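Local coordinates for heparin binding protein (Homo sapiens, PDB 1A7S) that binds heparin, acts against many Gram-negative bacteria and attracts monocytes and fibroblasts, although built as a serine protease homolog, at residues G4-P9 / S138-F143; C123-W128 / R142-T147; G168-G173 / G199-T204. All blocks are in the same frame, centred on the assembly; numbering follows the deposited sequence.

Contact 1. Residues G4-P9 / S138-F143; sequences GRKARP and SRFPRF. With NAG (2-acetamido-2-deoxy-beta-D-glucopyranose), chain B.
F140 receives the side chain of K6 where strand 5-6 joins strand 142-148 as its antiparallel edge partner in a chymotrypsin-like fold. Extended throughout, with CG anti to the backbone N (chi1 -179°), the K6 chain carries its last atoms over one face of the F140 ring; NZ stands 3.9 Å from the centroid of that ring in a cation-pi contact, and R139 CG covers the opposite face. At P141 the backbone O accepts A7 N at 2.8 Å, and P141 CB packs on A7 CB at 3.9 Å. R142 folds back over the partner strand through a bend at chi3 (73°), so that one face of its guanidinium lies over K6 N. R142 NH2 donates to G4 O at 3.0 Å, reaching it from 47° above the carbonyl plane, while a water accepting from both R142 NE and G4 N helps fix the rotation of the group. F143 exchanges two backbone hydrogen bonds with R5, and its ring runs alongside the R5 chain, with R5 CD 3.6 Å from F143 CZ. The R5 guanidinium takes the acetyl methyl of the N-acetylglucosamine over one face, and R5 NH1 donates to the sugar O3 at 3.2 Å.

Contact 2. Residues C123-W128 / R142-T147; sequences CQVAGW and RFVNVT. With NAG (2-acetamido-2-deoxy-beta-D-glucopyranose), chain B; EOH (ethanol), chain G.
V125 and V144 sit side by side on one face of a regular antiparallel pairing of strands 122-127 and 142-148, two neighbours in the C-terminal beta-barrel of the chymotrypsin fold. Six backbone hydrogen bonds hold them, two in each of the pairs C123-V146, V125-V144 and G127-R142; the shortest runs from C123 N to V146 O (2.8 Å). Both valines have a chi1 of 57°, which brings V125 CG1 within 3.6 Å of V144 CG1. V125 CG1 also reaches V146 CG1 at 4.0 Å, on the face where C123 forms its disulfide with C181. On the reverse face, A126 CB meets F143 CB at 3.8 Å. There too the side chains of Q124 and N145 run side by side with their amides nearly coplanar, and N145 ND2 is bonded covalently to C1 of the N-acetylglucosamine. That sugar turns its acetyl methyl back, C8 coming within 3.4 Å of F143 CE2. Separately, an ethanol, probably from the crystallisation liquor, accepts A126 N through its oxygen and also bonds P178 O of strand 178-181. One face is thus apolar around the valines, while the other passes from buried A126 and F143 to partly exposed Q124 and N145, whose sugar is probably restrained by F143 and by the hydrogen bond from R5.

Contact 3. Residues G168-G173 / G199-T204; sequences GGICNG and GPDFFT. With EOH (ethanol), chain L.
G169 and D201 mark the nearest approach of two backbones whose CA atoms stay 6.7 Å apart, too far for strand pairing: 168-173 is irregular loop, whereas 201-204 belongs to strand 201-205 of the C-terminal barrel. In trypsin-like proteases of this fold the corresponding segments wall the S1 specificity pocket, and the C171-C196 disulfide ties the loop to the neighbouring wall here as well. G169 adopts backbone angles that would jam a side chain against the preceding carbonyl, and its bareness lets D201 OD2 come within 3.2 Å of G169 CA. D201 OD2 accepts I170 N at 2.9 Å, met on the syn side with an N-H...O angle of 160°, and a water donates to both D201 OD1 and I170 O, so OD2 is held directly by the loop and OD1 through the water. This pairing would probably help stabilise a negative charge in a buried place. The I170 side chain runs antiparallel to that of D201: with CG1 set between the backbone N and the carbonyl carbon (chi1 68°), that branch lies along the carboxylate, 3.5 Å from D201 OD1. The other branch reaches the F203 ring, with I170 CG2 3.9 Å from F203 CZ. Near the loop's far end an ethanol, probably from the crystallisation liquor, has its oxygen 2.8 Å from N172 ND2, a weak hydrogen bond.

Overall arrangement
Contacts 1 and 2 lie within one antiparallel sheet, the C-terminal barrel of the chymotrypsin fold, and contact 3 joins its strand 201-205 to a loop. Contacts 1 and 2 share strand 142-148, with centres 9 Å apart: the first adds a chain segment from near the N-terminus to one side of it, the second pairs its other side with strand 122-127. W128 also packs on the turn at 138-141. Contact 3 opens later in the chain, its centre about 9 Å from contact 2 and about 16 Å from contact 1. V125 links contacts 2 and 3, its CG2 touching both I170 and F203. The series therefore runs from a glycan-decorated surface through the sheet to the region corresponding to the S1 pocket of related proteases.

Contact 1. Residues G4-P9 / S138-F143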
loop_
_atom_site.group_PDB
_atom_site.type_symbol
_atom_site.label_atom_id
_atom_site.label_comp_id
_atom_site.label_asym_id
_atom_site.label_seq_id
_atom_site.Cartn_x
_atom_site.Cartn_y
_atom_site.Cartn_z
ATOM N N GLY A 4 2.956 -8.364 -13.954
ATOM C CA GLY A 4 1.611 -8.612 -13.504
ATOM C C GLY A 4 0.576 -8.659 -14.617
ATOM O O GLY A 4 0.888 -8.575 -15.787
ATOM N N ARG A 5 -0.653 -8.784 -14.199
ATOM C CA ARG A 5 -1.849 -8.854 -15.040
ATOM C C ARG A 5 -2.776 -7.691 -14.729
ATOM O O ARG A 5 -2.827 -7.192 -13.600
ATOM C CB ARG A 5 -2.588 -10.161 -14.716
ATOM C CG ARG A 5 -3.844 -10.527 -15.323
ATOM C CD ARG A 5 -4.402 -11.888 -14.870
ATOM N NE ARG A 5 -3.430 -12.937 -15.267
ATOM C CZ ARG A 5 -3.473 -14.155 -14.743
ATOM N NH1 ARG A 5 -4.332 -14.472 -13.762
ATOM N NH2 ARG A 5 -2.580 -15.037 -15.154
ATOM N N LYS A 6 -3.524 -7.252 -15.725
ATOM C CA LYS A 6 -4.512 -6.192 -15.536
ATOM C C LYS A 6 -5.590 -6.688 -14.603
ATOM O O LYS A 6 -6.136 -7.785 -14.764
ATOM C CB LYS A 6 -5.100 -5.848 -16.889
ATOM C CG LYS A 6 -6.124 -4.740 -16.901
ATOM C CD LYS A 6 -6.599 -4.469 -18.340
ATOM C CE LYS A 6 -7.777 -3.490 -18.349
ATOM N NZ LYS A 6 -8.189 -3.236 -19.766
ATOM N N ALA A 7 -5.865 -5.876 -13.567
ATOM C CA ALA A 7 -6.948 -6.177 -12.638
ATOM C C ALA A 7 -8.321 -5.942 -13.272
ATOM O O ALA A 7 -8.442 -5.178 -14.259
ATOM C CB ALA A 7 -6.821 -5.287 -11.384
ATOM N N ARG A 8 -9.359 -6.506 -12.667
ATOM C CA ARG A 8 -10.719 -6.219 -13.011
ATOM C C ARG A 8 -11.297 -5.180 -12.062
ATOM O O ARG A 8 -10.816 -4.986 -10.953
ATOM C CB ARG A 8 -11.528 -7.531 -12.903
ATOM C CG ARG A 8 -11.030 -8.455 -14.074
ATOM C CD ARG A 8 -11.585 -9.767 -14.095
ATOM N NE ARG A 8 -13.014 -9.782 -14.496
ATOM C CZ ARG A 8 -13.638 -10.884 -14.787
ATOM N NH1 ARG A 8 -12.993 -12.050 -14.865
ATOM N NH2 ARG A 8 -14.945 -10.851 -14.883
ATOM N N PRO A 9 -12.381 -4.491 -12.502
ATOM C CA PRO A 9 -12.989 -3.518 -11.601
ATOM C C PRO A 9 -13.394 -4.209 -10.295
ATOM O O PRO A 9 -13.948 -5.290 -10.300
ATOM C CB PRO A 9 -14.195 -3.018 -12.380
ATOM C CG PRO A 9 -13.798 -3.170 -13.808
ATOM C CD PRO A 9 -12.983 -4.466 -13.835
ATOM N N SER A 138 0.600 2.745 -14.900
ATOM C CA SER A 138 -0.476 2.058 -15.581
ATOM C C SER A 138 -1.798 2.714 -15.216
ATOM O O SER A 138 -2.096 2.948 -14.034
ATOM C CB SER A 138 -0.503 0.582 -15.085
ATOM O OG SER A 138 -1.663 -0.043 -15.613
ATOM N N ARG A 139 -2.616 3.035 -16.224
ATOM C CA ARG A 139 -3.927 3.636 -15.905
ATOM C C ARG A 139 -4.866 2.673 -15.223
ATOM O O ARG A 139 -5.735 3.071 -14.465
ATOM C CB ARG A 139 -4.580 4.259 -17.157
ATOM C CG ARG A 139 -5.042 3.235 -18.204
ATOM C CD ARG A 139 -5.419 3.926 -19.519
ATOM N NE ARG A 139 -6.599 4.747 -19.362
ATOM C CZ ARG A 139 -7.173 5.459 -20.344
ATOM N NH1 ARG A 139 -6.469 5.697 -21.463
ATOM N NH2 ARG A 139 -8.318 5.986 -20.181
ATOM N N PHE A 140 -4.689 1.383 -15.501
ATOM C CA PHE A 140 -5.497 0.331 -14.831
ATOM C C PHE A 140 -4.689 -0.268 -13.708
ATOM O O PHE A 140 -3.440 -0.354 -13.751
ATOM C CB PHE A 140 -5.865 -0.755 -15.854
ATOM C CG PHE A 140 -6.681 -0.251 -17.028
ATOM C CD1 PHE A 140 -7.927 0.269 -16.866
ATOM C CD2 PHE A 140 -6.128 -0.236 -18.292
ATOM C CE1 PHE A 140 -8.657 0.722 -17.957
ATOM C CE2 PHE A 140 -6.824 0.275 -19.370
ATOM C CZ PHE A 140 -8.092 0.733 -19.214
ATOM N N PRO A 141 -5.319 -0.784 -12.664
ATOM C CA PRO A 141 -4.583 -1.478 -11.642
ATOM C C PRO A 141 -4.045 -2.821 -12.227
ATOM O O PRO A 141 -4.700 -3.382 -13.089
ATOM C CB PRO A 141 -5.580 -1.719 -10.514
ATOM C CG PRO A 141 -6.888 -1.191 -11.011
ATOM C CD PRO A 141 -6.764 -1.036 -12.520
ATOM N N ARG A 142 -2.882 -3.194 -11.766
ATOM C CA ARG A 142 -2.278 -4.489 -12.169
ATOM C C ARG A 142 -1.932 -5.234 -10.885
ATOM O O ARG A 142 -1.747 -4.615 -9.852
ATOM C CB ARG A 142 -1.100 -4.273 -13.101
ATOM C CG ARG A 142 -1.431 -3.499 -14.347
ATOM C CD ARG A 142 -0.266 -3.413 -15.293
ATOM N NE ARG A 142 -0.019 -4.707 -15.952
ATOM C CZ ARG A 142 -0.664 -5.179 -16.993
ATOM N NH1 ARG A 142 -1.641 -4.577 -17.624
ATOM N NH2 ARG A 142 -0.306 -6.432 -17.428
ATOM N N PHE A 143 -1.768 -6.560 -10.981
ATOM C CA PHE A 143 -1.465 -7.380 -9.840
ATOM C C PHE A 143 -0.554 -8.513 -10.201
ATOM O O PHE A 143 -0.526 -9.016 -11.341
ATOM C CB PHE A 143 -2.738 -7.846 -9.132
ATOM C CG PHE A 143 -3.488 -8.911 -9.901
ATOM C CD1 PHE A 143 -4.264 -8.586 -11.002
ATOM C CD2 PHE A 143 -3.407 -10.239 -9.532
ATOM C CE1 PHE A 143 -4.862 -9.557 -11.792
ATOM C CE2 PHE A 143 -4.085 -11.190 -10.288
ATOM C CZ PHE A 143 -4.789 -10.826 -11.423
HETATM C C1 NAG B . -1.726 -16.507 -9.257
HETATM C C2 NAG B . -1.910 -16.429 -10.810
HETATM C C3 NAG B . -3.154 -17.219 -11.181
HETATM C C4 NAG B . -2.862 -18.716 -10.717
HETATM C C5 NAG B . -2.809 -18.608 -9.175
HETATM C C6 NAG B . -2.364 -19.888 -8.514
HETATM C C7 NAG B . -1.242 -14.229 -11.763
HETATM C C8 NAG B . -1.550 -12.779 -11.940
HETATM N N2 NAG B . -2.183 -15.006 -11.176
HETATM O O3 NAG B . -3.272 -17.276 -12.564
HETATM O O4 NAG B . -4.093 -19.412 -11.097
HETATM O O5 NAG B . -1.590 -17.893 -8.875
HETATM O O6 NAG B . -1.488 -20.592 -9.351
HETATM O O7 NAG B . -0.194 -14.702 -12.062
HETATM O O HOH W 1 2.492 -5.664 -14.862
HETATM O O HOH W 2 -2.921 -8.356 -18.553
#

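Contact 2. Residues C123-W128 / R142-T147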
loop_
_atom_site.group_PDB
_atom_site.type_symbol
_atom_site.label_atom_id
_atom_site.label_comp_id
_atom_site.label_asym_id
_atom_site.label_seq_id
_atom_site.Cartn_x
_atom_site.Cartn_y
_atom_site.Cartn_z
ATOM N N CYS A 123 1.254 -14.611 -1.698
ATOM C CA CYS A 123 0.594 -13.331 -1.509
ATOM C C CYS A 123 0.331 -12.703 -2.905
ATOM O O CYS A 123 0.737 -13.234 -3.931
ATOM C CB CYS A 123 1.530 -12.415 -0.709
ATOM S SG CYS A 123 2.162 -13.063 0.834
ATOM N N GLN A 124 -0.319 -11.555 -2.881
ATOM C CA GLN A 124 -0.469 -10.710 -4.058
ATOM C C GLN A 124 -0.162 -9.249 -3.673
ATOM O O GLN A 124 -0.331 -8.866 -2.543
ATOM C CB GLN A 124 -1.880 -10.758 -4.660
ATOM C CG GLN A 124 -2.235 -12.112 -5.229
ATOM C CD GLN A 124 -3.514 -12.204 -5.965
ATOM O OE1 GLN A 124 -3.599 -12.965 -7.005
ATOM N NE2 GLN A 124 -4.514 -11.521 -5.614
ATOM N N VAL A 125 0.268 -8.520 -4.700
ATOM C CA VAL A 125 0.424 -7.091 -4.613
ATOM C C VAL A 125 -0.195 -6.463 -5.834
ATOM O O VAL A 125 0.031 -7.017 -6.973
ATOM C CB VAL A 125 1.876 -6.671 -4.342
ATOM C CG1 VAL A 125 2.865 -7.147 -5.325
ATOM C CG2 VAL A 125 1.932 -5.205 -4.047
ATOM N N ALA A 126 -0.926 -5.428 -5.732
ATOM C CA ALA A 126 -1.610 -4.722 -6.785
ATOM C C ALA A 126 -1.300 -3.225 -6.698
ATOM O O ALA A 126 -1.107 -2.660 -5.635
ATOM C CB ALA A 126 -3.104 -4.971 -6.723
ATOM N N GLY A 127 -1.392 -2.543 -7.839
ATOM C CA GLY A 127 -1.172 -1.141 -7.889
ATOM C C GLY A 127 -1.183 -0.577 -9.278
ATOM O O GLY A 127 -1.288 -1.332 -10.260
ATOM N N TRP A 128 -1.044 0.734 -9.361
ATOM C CA TRP A 128 -1.059 1.473 -10.613
ATOM C C TRP A 128 0.358 1.848 -11.053
ATOM O O TRP A 128 0.531 2.689 -11.957
ATOM C CB TRP A 128 -1.926 2.694 -10.519
ATOM C CG TRP A 128 -3.403 2.472 -10.450
ATOM C CD1 TRP A 128 -4.218 2.356 -11.546
ATOM C CD2 TRP A 128 -4.246 2.367 -9.315
ATOM N NE1 TRP A 128 -5.517 2.202 -11.144
ATOM C CE2 TRP A 128 -5.572 2.204 -9.785
ATOM C CE3 TRP A 128 -4.016 2.377 -7.924
ATOM C CZ2 TRP A 128 -6.648 2.057 -8.919
ATOM C CZ3 TRP A 128 -5.105 2.266 -7.078
ATOM C CH2 TRP A 128 -6.400 2.115 -7.598
ATOM N N ARG A 142 -2.882 -3.194 -11.766
ATOM C CA ARG A 142 -2.278 -4.489 -12.169
ATOM C C ARG A 142 -1.932 -5.234 -10.885
ATOM O O ARG A 142 -1.747 -4.615 -9.852
ATOM C CB ARG A 142 -1.100 -4.273 -13.101
ATOM C CG ARG A 142 -1.431 -3.499 -14.347
ATOM C CD ARG A 142 -0.266 -3.413 -15.293
ATOM N NE ARG A 142 -0.019 -4.707 -15.952
ATOM C CZ ARG A 142 -0.664 -5.179 -16.993
ATOM N NH1 ARG A 142 -1.641 -4.577 -17.624
ATOM N NH2 ARG A 142 -0.306 -6.432 -17.428
ATOM N N PHE A 143 -1.768 -6.560 -10.981
ATOM C CA PHE A 143 -1.465 -7.380 -9.840
ATOM C C PHE A 143 -0.554 -8.513 -10.201
ATOM O O PHE A 143 -0.526 -9.016 -11.341
ATOM C CB PHE A 143 -2.738 -7.846 -9.132
ATOM C CG PHE A 143 -3.488 -8.911 -9.901
ATOM C CD1 PHE A 143 -4.264 -8.586 -11.002
ATOM C CD2 PHE A 143 -3.407 -10.239 -9.532
ATOM C CE1 PHE A 143 -4.862 -9.557 -11.792
ATOM C CE2 PHE A 143 -4.085 -11.190 -10.288
ATOM C CZ PHE A 143 -4.789 -10.826 -11.423
ATOM N N VAL A 144 0.186 -8.960 -9.213
ATOM C CA VAL A 144 1.132 -10.063 -9.389
ATOM C C VAL A 144 1.119 -10.966 -8.150
ATOM O O VAL A 144 0.923 -10.479 -7.031
ATOM C CB VAL A 144 2.545 -9.516 -9.656
ATOM C CG1 VAL A 144 3.086 -8.589 -8.575
ATOM C CG2 VAL A 144 3.518 -10.513 -10.161
ATOM N N ASN A 145 1.286 -12.261 -8.381
ATOM C CA ASN A 145 1.475 -13.236 -7.336
ATOM C C ASN A 145 2.930 -13.158 -6.863
ATOM O O ASN A 145 3.822 -13.167 -7.743
ATOM C CB ASN A 145 1.248 -14.633 -7.884
ATOM C CG ASN A 145 -0.222 -14.945 -8.131
ATOM O OD1 ASN A 145 -1.131 -14.364 -7.532
ATOM N ND2 ASN A 145 -0.432 -15.909 -9.042
ATOM N N VAL A 146 3.160 -13.106 -5.588
ATOM C CA VAL A 146 4.491 -13.050 -5.031
ATOM C C VAL A 146 4.599 -14.078 -3.906
ATOM O O VAL A 146 3.549 -14.482 -3.343
ATOM C CB VAL A 146 4.948 -11.658 -4.595
ATOM C CG1 VAL A 146 4.776 -10.616 -5.733
ATOM C CG2 VAL A 146 4.177 -11.173 -3.368
ATOM N N THR A 147 5.817 -14.421 -3.548
ATOM C CA THR A 147 6.050 -15.420 -2.483
ATOM C C THR A 147 6.988 -14.852 -1.459
ATOM O O THR A 147 8.014 -14.259 -1.796
ATOM C CB THR A 147 6.646 -16.717 -3.122
ATOM O OG1 THR A 147 5.690 -17.183 -4.075
ATOM C CG2 THR A 147 6.838 -17.768 -2.064
HETATM C C1 NAG B . -1.726 -16.507 -9.257
HETATM C C2 NAG B . -1.910 -16.429 -10.810
HETATM C C3 NAG B . -3.154 -17.219 -11.181
HETATM C C4 NAG B . -2.862 -18.716 -10.717
HETATM C C5 NAG B . -2.809 -18.608 -9.175
HETATM C C6 NAG B . -2.364 -19.888 -8.514
HETATM C C7 NAG B . -1.242 -14.229 -11.763
HETATM C C8 NAG B . -1.550 -12.779 -11.940
HETATM N N2 NAG B . -2.183 -15.006 -11.176
HETATM O O3 NAG B . -3.272 -17.276 -12.564
HETATM O O4 NAG B . -4.093 -19.412 -11.097
HETATM O O5 NAG B . -1.590 -17.893 -8.875
HETATM O O6 NAG B . -1.488 -20.592 -9.351
HETATM O O7 NAG B . -0.194 -14.702 -12.062
HETATM C C1 EOH G . -3.300 -5.703 -2.939
HETATM C C2 EOH G . -3.156 -7.129 -3.300
HETATM O O EOH G . -2.187 -4.786 -3.247
#

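Contact 3. Residues G168-G173 / G199-T204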
loop_
_atom_site.group_PDB
_atom_site.type_symbol
_atom_site.label_atom_id
_atom_site.label_comp_id
_atom_site.label_asym_id
_atom_site.label_seq_id
_atom_site.Cartn_x
_atom_site.Cartn_y
_atom_site.Cartn_z
ATOM N N GLY A 168 9.256 -9.377 -11.607
ATOM C CA GLY A 168 7.880 -9.271 -11.135
ATOM C C GLY A 168 7.889 -8.611 -9.737
ATOM O O GLY A 168 8.755 -8.902 -8.961
ATOM N N GLY A 169 6.958 -7.688 -9.538
ATOM C CA GLY A 169 6.874 -7.023 -8.250
ATOM C C GLY A 169 6.565 -5.550 -8.399
ATOM O O GLY A 169 5.983 -5.103 -9.404
ATOM N N ILE A 170 6.902 -4.765 -7.407
ATOM C CA ILE A 170 6.554 -3.360 -7.330
ATOM C C ILE A 170 7.420 -2.487 -8.164
ATOM O O ILE A 170 8.573 -2.830 -8.508
ATOM C CB ILE A 170 6.541 -2.895 -5.853
ATOM C CG1 ILE A 170 7.925 -2.886 -5.234
ATOM C CG2 ILE A 170 5.544 -3.724 -5.022
ATOM C CD1 ILE A 170 8.016 -2.456 -3.761
ATOM N N CYS A 171 6.958 -1.320 -8.501
ATOM C CA CYS A 171 7.745 -0.340 -9.202
ATOM C C CYS A 171 7.331 1.063 -8.855
ATOM O O CYS A 171 6.554 1.291 -7.893
ATOM C CB CYS A 171 7.835 -0.662 -10.682
ATOM S SG CYS A 171 9.240 -0.010 -11.609
ATOM N N ASN A 172 7.756 2.077 -9.559
ATOM C CA ASN A 172 7.408 3.463 -9.272
ATOM C C ASN A 172 5.903 3.618 -9.260
ATOM O O ASN A 172 5.217 3.179 -10.147
ATOM C CB ASN A 172 7.995 4.366 -10.369
ATOM C CG ASN A 172 9.391 4.158 -10.783
ATOM O OD1 ASN A 172 9.774 4.409 -11.888
ATOM N ND2 ASN A 172 10.276 3.719 -9.881
ATOM N N GLY A 173 5.359 4.247 -8.181
ATOM C CA GLY A 173 3.920 4.454 -8.071
ATOM C C GLY A 173 3.245 3.411 -7.221
ATOM O O GLY A 173 2.043 3.534 -6.876
ATOM N N GLY A 199 14.242 -8.480 -7.459
ATOM C CA GLY A 199 13.906 -9.057 -6.149
ATOM C C GLY A 199 15.027 -8.931 -5.144
ATOM O O GLY A 199 16.224 -8.887 -5.480
ATOM N N PRO A 200 14.691 -8.995 -3.892
ATOM C CA PRO A 200 13.337 -9.067 -3.376
ATOM C C PRO A 200 12.685 -7.664 -3.295
ATOM O O PRO A 200 13.355 -6.667 -3.336
ATOM C CB PRO A 200 13.558 -9.607 -1.963
ATOM C CG PRO A 200 14.909 -9.257 -1.610
ATOM C CD PRO A 200 15.712 -9.137 -2.868
ATOM N N ASP A 201 11.389 -7.675 -3.132
ATOM C CA ASP A 201 10.640 -6.453 -2.769
ATOM C C ASP A 201 10.599 -6.415 -1.233
ATOM O O ASP A 201 10.373 -7.440 -0.595
ATOM C CB ASP A 201 9.223 -6.523 -3.323
ATOM C CG ASP A 201 9.190 -6.216 -4.822
ATOM O OD1 ASP A 201 10.179 -5.613 -5.303
ATOM O OD2 ASP A 201 8.107 -6.457 -5.403
ATOM N N PHE A 202 10.767 -5.200 -0.694
ATOM C CA PHE A 202 10.691 -5.007 0.728
ATOM C C PHE A 202 9.399 -4.259 1.088
ATOM O O PHE A 202 9.183 -3.136 0.629
ATOM C CB PHE A 202 11.905 -4.160 1.210
ATOM C CG PHE A 202 13.189 -4.914 1.176
ATOM C CD1 PHE A 202 13.806 -5.189 -0.032
ATOM C CD2 PHE A 202 13.789 -5.374 2.326
ATOM C CE1 PHE A 202 15.012 -5.809 -0.100
ATOM C CE2 PHE A 202 15.002 -5.993 2.290
ATOM C CZ PHE A 202 15.622 -6.252 1.104
ATOM N N PHE A 203 8.624 -4.889 1.983
ATOM C CA PHE A 203 7.403 -4.332 2.504
ATOM C C PHE A 203 7.558 -4.123 4.008
ATOM O O PHE A 203 8.146 -4.950 4.700
ATOM C CB PHE A 203 6.224 -5.338 2.285
ATOM C CG PHE A 203 5.894 -5.564 0.846
ATOM C CD1 PHE A 203 6.526 -6.492 0.090
ATOM C CD2 PHE A 203 4.860 -4.850 0.268
ATOM C CE1 PHE A 203 6.246 -6.720 -1.225
ATOM C CE2 PHE A 203 4.510 -5.069 -1.055
ATOM C CZ PHE A 203 5.237 -5.964 -1.817
ATOM N N THR A 204 7.054 -3.032 4.522
ATOM C CA THR A 204 7.022 -2.844 5.987
ATOM C C THR A 204 6.206 -3.937 6.601
ATOM O O THR A 204 5.121 -4.259 6.092
ATOM C CB THR A 204 6.381 -1.466 6.261
ATOM O OG1 THR A 204 7.117 -0.550 5.483
ATOM C CG2 THR A 204 6.403 -1.147 7.776
HETATM C C1 EOH L . 9.925 1.102 -6.845
HETATM C C2 EOH L . 10.368 -0.254 -6.471
HETATM O O EOH L . 10.627 1.631 -8.024
HETATM O O HOH W 3 10.548 -4.210 -7.520
#